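PDB 6NPS: AxyAgu115A from Amphibacillus xylanus NBRC 15112, which is a family GH115 alpha-glucuronidase that probably hydrolyses glucuronic acid side groups from xylans such as arabinoglucuronoxylan. Local coordinates for residues A[94-100]-A[159-165]; A[167-172]-A[444-448]. The protein carries 3 engineered substitutions. All blocks are in the same frame, centred on the assembly; numbering follows the deposited sequence.

Contact 1 (A[94-100]-A[159-165])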
ATOM      1  N   ARG A  94      59.027  19.365  -7.408  1.00 44.21           N
ATOM      2  CA  ARG A  94      58.336  18.155  -6.990  1.00 41.52           C
ATOM      3  C   ARG A  94      57.558  17.585  -8.175  1.00 39.49           C
ATOM      4  O   ARG A  94      56.686  18.265  -8.718  1.00 41.35           O
ATOM      5  CB  ARG A  94      57.393  18.478  -5.833  1.00 43.91           C
ATOM      6  CG  ARG A  94      56.626  17.279  -5.262  1.00 54.69           C
ATOM      7  CD  ARG A  94      55.761  17.648  -4.034  1.00 64.50           C
ATOM      8  NE  ARG A  94      55.544  19.090  -3.885  1.00 80.45           N
ATOM      9  CZ  ARG A  94      54.535  19.789  -4.423  1.00 92.78           C
ATOM     10  NH1 ARG A  94      53.602  19.200  -5.181  1.00 93.02           N
ATOM     11  NH2 ARG A  94      54.458  21.097  -4.208  1.00 97.09           N
ATOM     12  N   GLU A  95      57.865  16.344  -8.561  1.00 36.35           N
ATOM     13  CA  GLU A  95      57.098  15.603  -9.560  1.00 36.04           C
ATOM     14  C   GLU A  95      56.967  16.372 -10.877  1.00 37.15           C
ATOM     15  O   GLU A  95      55.894  16.449 -11.472  1.00 36.17           O
ATOM     16  CB  GLU A  95      55.726  15.226  -8.989  1.00 36.99           C
ATOM     17  CG  GLU A  95      55.868  14.418  -7.690  1.00 41.26           C
ATOM     18  CD  GLU A  95      54.548  13.929  -7.073  1.00 46.82           C
ATOM     19  OE1 GLU A  95      53.466  14.465  -7.378  1.00 47.23           O
ATOM     20  OE2 GLU A  95      54.612  13.000  -6.237  1.00 51.47           O
ATOM     21  N   VAL A  96      58.079  16.934 -11.349  1.00 36.08           N
ATOM     22  CA  VAL A  96      58.095  17.658 -12.617  1.00 34.58           C
ATOM     23  C   VAL A  96      58.983  16.908 -13.619  1.00 36.75           C
ATOM     24  O   VAL A  96      59.939  16.228 -13.230  1.00 36.53           O
ATOM     25  CB  VAL A  96      58.625  19.102 -12.356  1.00 41.60           C
ATOM     26  CG1 VAL A  96      59.283  19.684 -13.579  1.00 48.74           C
ATOM     27  CG2 VAL A  96      57.490  20.004 -11.861  1.00 41.13           C
ATOM     28  N   PHE A  97      58.740  17.087 -14.925  1.00 39.45           N
ATOM     29  CA  PHE A  97      59.686  16.520 -15.882  1.00 34.46           C
ATOM     30  C   PHE A  97      59.917  17.479 -17.037  1.00 36.78           C
ATOM     31  O   PHE A  97      59.137  18.403 -17.283  1.00 37.75           O
ATOM     32  CB  PHE A  97      59.216  15.145 -16.407  1.00 32.00           C
ATOM     33  CG  PHE A  97      57.903  15.198 -17.105  1.00 35.23           C
ATOM     34  CD1 PHE A  97      57.841  15.469 -18.465  1.00 33.73           C
ATOM     35  CD2 PHE A  97      56.727  14.996 -16.406  1.00 33.85           C
ATOM     36  CE1 PHE A  97      56.607  15.522 -19.120  1.00 36.23           C
ATOM     37  CE2 PHE A  97      55.502  15.043 -17.047  1.00 38.81           C
ATOM     38  CZ  PHE A  97      55.446  15.312 -18.412  1.00 38.46           C
ATOM     39  N   LEU A  98      61.034  17.252 -17.713  1.00 39.75           N
ATOM     40  CA  LEU A  98      61.390  17.889 -18.971  1.00 35.56           C
ATOM     41  C   LEU A  98      61.261  16.844 -20.065  1.00 39.90           C
ATOM     42  O   LEU A  98      61.701  15.701 -19.895  1.00 42.41           O
ATOM     43  CB  LEU A  98      62.826  18.421 -18.905  1.00 40.70           C
ATOM     44  CG  LEU A  98      63.518  18.828 -20.205  1.00 45.67           C
ATOM     45  CD1 LEU A  98      62.963  20.174 -20.725  1.00 48.01           C
ATOM     46  CD2 LEU A  98      65.020  18.907 -19.975  1.00 51.60           C
ATOM     47  N   PHE A  99      60.643  17.232 -21.187  1.00 37.32           N
ATOM     48  CA  PHE A  99      60.337  16.327 -22.291  1.00 33.36           C
ATOM     49  C   PHE A  99      60.816  17.104 -23.517  1.00 39.15           C
ATOM     50  O   PHE A  99      60.165  18.067 -23.943  1.00 44.10           O
ATOM     51  CB  PHE A  99      58.830  16.030 -22.297  1.00 32.31           C
ATOM     52  CG  PHE A  99      58.379  14.998 -23.289  1.00 34.77           C
ATOM     53  CD1 PHE A  99      58.195  13.673 -22.892  1.00 38.23           C
ATOM     54  CD2 PHE A  99      58.047  15.378 -24.594  1.00 39.85           C
ATOM     55  CE1 PHE A  99      57.717  12.718 -23.795  1.00 39.28           C
ATOM     56  CE2 PHE A  99      57.572  14.442 -25.526  1.00 42.73           C
ATOM     57  CZ  PHE A  99      57.407  13.101 -25.119  1.00 46.41           C
ATOM     58  N   GLN A 100      61.983  16.750 -24.053  1.00 36.79           N
ATOM     59  CA  GLN A 100      62.627  17.637 -25.006  1.00 40.82           C
ATOM     60  C   GLN A 100      63.353  16.830 -26.069  1.00 42.76           C
ATOM     61  O   GLN A 100      64.068  15.877 -25.742  1.00 46.91           O
ATOM     62  CB  GLN A 100      63.614  18.570 -24.289  1.00 40.06           C
ATOM     63  CG  GLN A 100      64.243  19.568 -25.210  1.00 42.06           C
ATOM     64  CD  GLN A 100      65.174  20.523 -24.486  1.00 44.81           C
ATOM     65  OE1 GLN A 100      65.420  20.375 -23.291  1.00 47.28           O
ATOM     66  NE2 GLN A 100      65.707  21.502 -25.216  1.00 47.29           N
ATOM     67  N   TYR A 159      60.986  20.325 -30.131  1.00 48.11           N
ATOM     68  CA  TYR A 159      59.947  20.047 -29.147  1.00 46.89           C
ATOM     69  C   TYR A 159      60.523  20.175 -27.748  1.00 41.81           C
ATOM     70  O   TYR A 159      61.617  19.683 -27.472  1.00 45.18           O
ATOM     71  CB  TYR A 159      59.357  18.647 -29.338  1.00 46.10           C
ATOM     72  CG  TYR A 159      58.033  18.528 -28.655  1.00 46.94           C
ATOM     73  CD1 TYR A 159      57.940  18.234 -27.283  1.00 48.94           C
ATOM     74  CD2 TYR A 159      56.858  18.750 -29.362  1.00 56.59           C
ATOM     75  CE1 TYR A 159      56.709  18.157 -26.658  1.00 50.99           C
ATOM     76  CE2 TYR A 159      55.624  18.675 -28.752  1.00 56.67           C
ATOM     77  CZ  TYR A 159      55.543  18.376 -27.410  1.00 60.42           C
ATOM     78  OH  TYR A 159      54.289  18.321 -26.843  1.00 61.22           O
ATOM     79  N   LYS A 160      59.798  20.875 -26.872  1.00 42.99           N
ATOM     80  CA  LYS A 160      60.225  21.046 -25.487  1.00 44.50           C
ATOM     81  C   LYS A 160      59.003  21.327 -24.630  1.00 44.70           C
ATOM     82  O   LYS A 160      58.226  22.234 -24.929  1.00 43.74           O
ATOM     83  CB  LYS A 160      61.249  22.184 -25.334  1.00 49.25           C
ATOM     84  CG  LYS A 160      61.690  22.439 -23.866  1.00 51.63           C
ATOM     85  CD  LYS A 160      62.333  23.838 -23.747  1.00 56.70           C
ATOM     86  CE  LYS A 160      63.046  24.048 -22.436  1.00 62.16           C
ATOM     87  NZ  LYS A 160      63.692  25.402 -22.352  1.00 71.61           N
ATOM     88  N   TYR A 161      58.833  20.541 -23.571  1.00 43.83           N
ATOM     89  CA  TYR A 161      57.740  20.737 -22.636  1.00 41.43           C
ATOM     90  C   TYR A 161      58.295  20.493 -21.241  1.00 43.61           C
ATOM     91  O   TYR A 161      59.023  19.514 -21.045  1.00 37.98           O
ATOM     92  CB  TYR A 161      56.567  19.785 -22.946  1.00 42.63           C
ATOM     93  CG  TYR A 161      55.482  19.831 -21.899  1.00 46.22           C
ATOM     94  CD1 TYR A 161      54.715  20.982 -21.718  1.00 50.40           C
ATOM     95  CD2 TYR A 161      55.261  18.753 -21.052  1.00 47.35           C
ATOM     96  CE1 TYR A 161      53.744  21.043 -20.734  1.00 52.73           C
ATOM     97  CE2 TYR A 161      54.275  18.794 -20.073  1.00 43.65           C
ATOM     98  CZ  TYR A 161      53.530  19.938 -19.910  1.00 51.93           C
ATOM     99  OH  TYR A 161      52.551  19.972 -18.938  1.00 59.92           O
ATOM    100  N   VAL A 162      57.988  21.403 -20.299  1.00 41.87           N
ATOM    101  CA  VAL A 162      58.343  21.283 -18.877  1.00 41.95           C
ATOM    102  C   VAL A 162      57.033  21.265 -18.074  1.00 43.28           C
ATOM    103  O   VAL A 162      56.295  22.260 -18.077  1.00 45.17           O
ATOM    104  CB  VAL A 162      59.246  22.442 -18.414  1.00 40.45           C
ATOM    105  CG1 VAL A 162      59.564  22.338 -16.929  1.00 42.77           C
ATOM    106  CG2 VAL A 162      60.542  22.536 -19.258  1.00 40.95           C
ATOM    107  N   SER A 163      56.717  20.142 -17.416  1.00 38.73           N
ATOM    108  CA  SER A 163      55.451  20.041 -16.679  1.00 38.93           C
ATOM    109  C   SER A 163      55.462  20.997 -15.477  1.00 41.54           C
ATOM    110  O   SER A 163      56.497  21.577 -15.126  1.00 42.50           O
ATOM    111  CB  SER A 163      55.220  18.596 -16.229  1.00 36.15           C
ATOM    112  OG  SER A 163      56.208  18.199 -15.268  1.00 35.07           O
ATOM    113  N   LYS A 164      54.331  21.127 -14.788  1.00 36.72           N
ATOM    114  CA  LYS A 164      54.259  21.994 -13.604  1.00 40.55           C
ATOM    115  C   LYS A 164      54.034  21.159 -12.339  1.00 40.30           C
ATOM    116  O   LYS A 164      53.470  20.068 -12.423  1.00 44.91           O
ATOM    117  CB  LYS A 164      53.145  23.030 -13.762  1.00 51.59           C
ATOM    118  CG  LYS A 164      53.296  23.925 -14.981  1.00 67.26           C
ATOM    119  CD  LYS A 164      52.066  24.794 -15.184  1.00 81.42           C
ATOM    120  CE  LYS A 164      52.346  25.930 -16.154  1.00 92.44           C
ATOM    121  NZ  LYS A 164      52.552  27.225 -15.447  1.00 97.47           N
ATOM    122  N   GLU A 165      54.462  21.646 -11.170  1.00 33.85           N
ATOM    123  CA  GLU A 165      54.254  20.853  -9.961  1.00 35.77           C
ATOM    124  C   GLU A 165      52.761  20.564  -9.810  1.00 39.03           C
ATOM    125  O   GLU A 165      51.927  21.416 -10.152  1.00 36.61           O
ATOM    126  CB  GLU A 165      54.780  21.589  -8.725  1.00 42.91           C
ATOM    127  CG  GLU A 165      56.283  21.453  -8.539  1.00 55.72           C
ATOM    128  CD  GLU A 165      56.838  22.215  -7.322  1.00 64.08           C
ATOM    129  OE1 GLU A 165      56.330  23.306  -6.986  1.00 68.83           O
ATOM    130  OE2 GLU A 165      57.785  21.704  -6.694  1.00 68.09           O
TER
HETATM  131  O   HOH W   1      54.387  17.581 -13.236  1.00 36.24           O
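Phe97 and Phe99 pack against Ser163, Tyr161 and Tyr159 where strand 160-162 joins strand 97-106 antiparallel, as an edge strand of a four-stranded mixed sheet. Ser163 CB lies over the face of the Phe97 ring, 4.0 Å from its centroid, in a CH-pi contact; CE1 of the same ring approaches the edge of the Tyr161 ring. Phe99 turns its ring edge to Tyr159, with CD2 3.7 Å from Tyr159 CE1. His129 of helix 120-133 meets the rings of Phe97, Phe99 and Tyr161. On the other face of the sheet, Leu98 CD1 touches Val162 CG2. Phe99 and Tyr161 form the hydrogen-bonded pair, each N-H reaching the other's carbonyl oxygen; two residues along, Ser163 N donates to Phe97 O.

Past the strands the backbones part, and polar side chains span them. The anti lone pair of Glu165 OE2 takes the Arg94 N-H at 2.7 Å. A bend at chi3 (16°) turns the guanidinium so that one face looks onto Glu165 CD; Arg94 NH2 stays 4.0 Å from Glu165 OE1, an attraction of charge without a directed N-H. With an alanine in place of Glu165, the Arg94 N-H would probably lose its acceptor and the guanidinium a neighbouring negative charge. Ser163 OG accepts Phe97 N-H at 2.8 Å and donates to a water, whose own hydrogens go to Glu95 O and Lys164 O.

Contact 2 (A[167-172]-A[444-448])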
ATOM      1  N   SER A 167      49.022  20.435  -8.558  1.00 32.75           N
ATOM      2  CA  SER A 167      48.322  21.416  -7.730  1.00 33.82           C
ATOM      3  C   SER A 167      48.043  20.860  -6.333  1.00 34.34           C
ATOM      4  O   SER A 167      48.049  21.610  -5.349  1.00 37.96           O
ATOM      5  CB  SER A 167      46.999  21.844  -8.391  1.00 31.53           C
ATOM      6  OG  SER A 167      47.169  22.180  -9.745  1.00 32.09           O
ATOM      7  N   VAL A 168      47.834  19.548  -6.211  1.00 31.84           N
ATOM      8  CA  VAL A 168      47.589  18.937  -4.909  1.00 30.84           C
ATOM      9  C   VAL A 168      48.758  17.990  -4.591  1.00 29.55           C
ATOM     10  O   VAL A 168      49.150  17.156  -5.418  1.00 32.45           O
ATOM     11  CB  VAL A 168      46.223  18.206  -4.848  1.00 29.23           C
ATOM     12  CG1 VAL A 168      46.064  17.471  -3.469  1.00 29.09           C
ATOM     13  CG2 VAL A 168      45.037  19.194  -5.130  1.00 30.31           C
ATOM     14  N   LYS A 169      49.302  18.104  -3.383  1.00 30.41           N
ATOM     15  CA  LYS A 169      50.563  17.412  -3.086  1.00 32.57           C
ATOM     16  C   LYS A 169      50.429  15.883  -3.069  1.00 36.33           C
ATOM     17  O   LYS A 169      51.295  15.173  -3.619  1.00 30.74           O
ATOM     18  CB  LYS A 169      51.131  17.889  -1.763  1.00 32.48           C
ATOM     19  CG  LYS A 169      52.587  17.391  -1.574  1.00 40.90           C
ATOM     20  CD  LYS A 169      53.218  17.969  -0.299  1.00 52.70           C
ATOM     21  CE  LYS A 169      54.704  17.599  -0.201  1.00 58.73           C
ATOM     22  NZ  LYS A 169      55.323  18.042   1.096  1.00 64.37           N
ATOM     23  N   TYR A 170      49.372  15.351  -2.436  1.00 27.42           N
ATOM     24  CA  TYR A 170      49.114  13.909  -2.381  1.00 30.33           C
ATOM     25  C   TYR A 170      47.749  13.603  -2.999  1.00 29.25           C
ATOM     26  O   TYR A 170      46.743  14.201  -2.603  1.00 30.52           O
ATOM     27  CB  TYR A 170      49.141  13.419  -0.943  1.00 30.08           C
ATOM     28  CG  TYR A 170      50.450  13.733  -0.238  1.00 35.20           C
ATOM     29  CD1 TYR A 170      51.643  13.117  -0.638  1.00 35.77           C
ATOM     30  CD2 TYR A 170      50.511  14.667   0.808  1.00 34.47           C
ATOM     31  CE1 TYR A 170      52.814  13.360   0.013  1.00 41.89           C
ATOM     32  CE2 TYR A 170      51.728  14.926   1.471  1.00 36.35           C
ATOM     33  CZ  TYR A 170      52.864  14.267   1.052  1.00 41.01           C
ATOM     34  OH  TYR A 170      54.087  14.492   1.650  1.00 48.23           O
ATOM     35  N   ARG A 171      47.713  12.657  -3.945  1.00 26.54           N
ATOM     36  CA  ARG A 171      46.555  12.506  -4.847  1.00 31.58           C
ATOM     37  C   ARG A 171      46.337  11.017  -5.070  1.00 27.62           C
ATOM     38  O   ARG A 171      47.247  10.336  -5.559  1.00 30.64           O
ATOM     39  CB  ARG A 171      46.778  13.189  -6.223  1.00 32.44           C
ATOM     40  CG  ARG A 171      47.272  14.650  -6.244  1.00 33.37           C
ATOM     41  CD  ARG A 171      47.769  15.087  -7.664  1.00 26.46           C
ATOM     42  NE  ARG A 171      48.811  14.206  -8.197  1.00 29.91           N
ATOM     43  CZ  ARG A 171      50.077  14.187  -7.764  1.00 32.14           C
ATOM     44  NH1 ARG A 171      50.475  15.040  -6.803  1.00 26.32           N
ATOM     45  NH2 ARG A 171      50.944  13.347  -8.327  1.00 27.18           N
ATOM     46  N   GLY A 172      45.167  10.489  -4.721  1.00 29.22           N
ATOM     47  CA  GLY A 172      44.967   9.078  -4.991  1.00 25.55           C
ATOM     48  C   GLY A 172      43.592   8.569  -4.615  1.00 26.14           C
ATOM     49  O   GLY A 172      42.618   9.325  -4.538  1.00 30.06           O
ATOM     50  N   ARG A 444      44.352  21.655   0.047  1.00 30.36           N
ATOM     51  CA  ARG A 444      45.224  21.526  -1.107  1.00 35.48           C
ATOM     52  C   ARG A 444      46.372  20.555  -0.926  1.00 36.79           C
ATOM     53  O   ARG A 444      47.141  20.370  -1.870  1.00 33.47           O
ATOM     54  CB  ARG A 444      45.804  22.898  -1.482  1.00 37.21           C
ATOM     55  CG  ARG A 444      44.747  23.855  -1.958  1.00 38.74           C
ATOM     56  CD  ARG A 444      45.285  25.236  -2.176  1.00 43.15           C
ATOM     57  NE  ARG A 444      44.183  26.157  -2.391  1.00 41.74           N
ATOM     58  CZ  ARG A 444      44.334  27.438  -2.705  1.00 46.84           C
ATOM     59  NH1 ARG A 444      45.564  27.951  -2.852  1.00 50.61           N
ATOM     60  NH2 ARG A 444      43.273  28.212  -2.842  1.00 42.12           N
ATOM     61  N   ASP A 445      46.523  19.932   0.235  1.00 35.30           N
ATOM     62  CA  ASP A 445      47.682  19.072   0.441  1.00 35.66           C
ATOM     63  C   ASP A 445      47.412  17.608   0.139  1.00 37.04           C
ATOM     64  O   ASP A 445      48.309  16.903  -0.335  1.00 32.09           O
ATOM     65  CB  ASP A 445      48.177  19.227   1.872  1.00 44.24           C
ATOM     66  CG  ASP A 445      49.028  20.490   2.036  1.00 69.18           C
ATOM     67  OD1 ASP A 445      48.466  21.614   1.955  1.00 75.55           O
ATOM     68  OD2 ASP A 445      50.260  20.354   2.208  1.00 80.26           O
ATOM     69  N   LEU A 446      46.196  17.132   0.361  1.00 33.16           N
ATOM     70  CA  LEU A 446      45.944  15.719   0.131  1.00 30.88           C
ATOM     71  C   LEU A 446      44.510  15.550  -0.336  1.00 29.53           C
ATOM     72  O   LEU A 446      43.599  16.112   0.274  1.00 33.49           O
ATOM     73  CB  LEU A 446      46.202  14.924   1.434  1.00 28.71           C
ATOM     74  CG  LEU A 446      46.059  13.406   1.355  1.00 31.65           C
ATOM     75  CD1 LEU A 446      46.960  12.722   2.421  1.00 35.27           C
ATOM     76  CD2 LEU A 446      44.629  13.019   1.627  1.00 34.64           C
ATOM     77  N   TRP A 447      44.301  14.765  -1.398  1.00 27.73           N
ATOM     78  CA  TRP A 447      42.965  14.449  -1.883  1.00 31.56           C
ATOM     79  C   TRP A 447      42.913  12.952  -2.107  1.00 30.45           C
ATOM     80  O   TRP A 447      43.705  12.418  -2.895  1.00 30.49           O
ATOM     81  CB  TRP A 447      42.621  15.122  -3.235  1.00 27.68           C
ATOM     82  CG  TRP A 447      42.238  16.564  -3.264  1.00 29.34           C
ATOM     83  CD1 TRP A 447      42.378  17.502  -2.262  1.00 28.45           C
ATOM     84  CD2 TRP A 447      41.680  17.258  -4.390  1.00 30.47           C
ATOM     85  NE1 TRP A 447      41.921  18.720  -2.700  1.00 31.81           N
ATOM     86  CE2 TRP A 447      41.498  18.601  -4.008  1.00 32.11           C
ATOM     87  CE3 TRP A 447      41.317  16.869  -5.690  1.00 29.06           C
ATOM     88  CZ2 TRP A 447      40.970  19.553  -4.871  1.00 28.54           C
ATOM     89  CZ3 TRP A 447      40.776  17.842  -6.556  1.00 29.25           C
ATOM     90  CH2 TRP A 447      40.635  19.164  -6.133  1.00 29.09           C
ATOM     91  N   ILE A 448      41.958  12.270  -1.484  1.00 27.73           N
ATOM     92  CA  ILE A 448      41.818  10.847  -1.755  1.00 27.40           C
ATOM     93  C   ILE A 448      40.328  10.519  -1.915  1.00 29.36           C
ATOM     94  O   ILE A 448      39.479  11.089  -1.222  1.00 30.79           O
ATOM     95  CB  ILE A 448      42.499  10.033  -0.631  1.00 31.66           C
ATOM     96  CG1 ILE A 448      42.403   8.526  -0.924  1.00 32.99           C
ATOM     97  CG2 ILE A 448      41.919  10.426   0.753  1.00 28.17           C
ATOM     98  CD1 ILE A 448      43.469   7.661  -0.179  1.00 32.97           C
TER
HETATM   99  O   HOH W   2      49.599  21.642  -2.881  1.00 46.18           O
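Val168 leans across the start of two parallel strands onto Trp447. Its CB lies 3.8 Å from Arg444 O. From there the branches divide: CG1, anti to the backbone N (chi1 175°), lies alongside the other chain, 3.5 Å from Arg444 O and close to Trp447 N, while CG2 ends over the indole. CG2 sits 3.9 Å from the centroid of the five-membered ring, only 14° off its normal, a CH-pi contact square over the face. Trp447 NE1 donates to Val443 O, which probably limits the rotation of the indole, and helices 428-440 and 458-469 pack round it.

The backbones mesh beside this pair. Tyr170 N donates to Asp445 O, its carbonyl receives Trp447 N at 2.8 Å, and Gly172 N continues the ladder to Trp447 O at 3.0 Å. Ahead of it, where the chains spread, a water donates to both Ser167 O and Arg444 O. Arg171 folds back within its own segment: NH1 meets Val168 O at 2.9 Å, in the guanidinium plane, while NH2 donates to Lys209 O. On the face away from the indole, Tyr170 CB rests on Leu446 CG at 3.8 Å, and Leu446 and Ile448 touch Tyr212 of strand 212-214, the neighbour of strand 170-174 on its other side. Pairing of the first strand, 170-174, with the last, 446-450, across some 270 residues of chain is the closure of a (beta/alpha)8 TIM barrel, here at the N-terminal ends of its strands.

Overall arrangement
Contact 1 and contact 2 follow each other along the chain, separated by Pro166 alone: residues 159-165 complete the N-terminal sheet and residues 167-172 lead into the barrel. Their centres lie about 19 Å apart, yet they touch. Glu95 OE1 of contact 1 forms a salt bridge with Arg171 NH2 of contact 2 at 2.9 Å, and Arg94 CD packs on Lys169 CE at 4.0 Å. Glu95 also pairs with Arg121 at the start of helix 120-133, so the carboxylate ties sheet, helix and barrel together. In TIM barrels the active site lies at the C-terminal strand ends; this junction sits at the opposite, N-terminal ends.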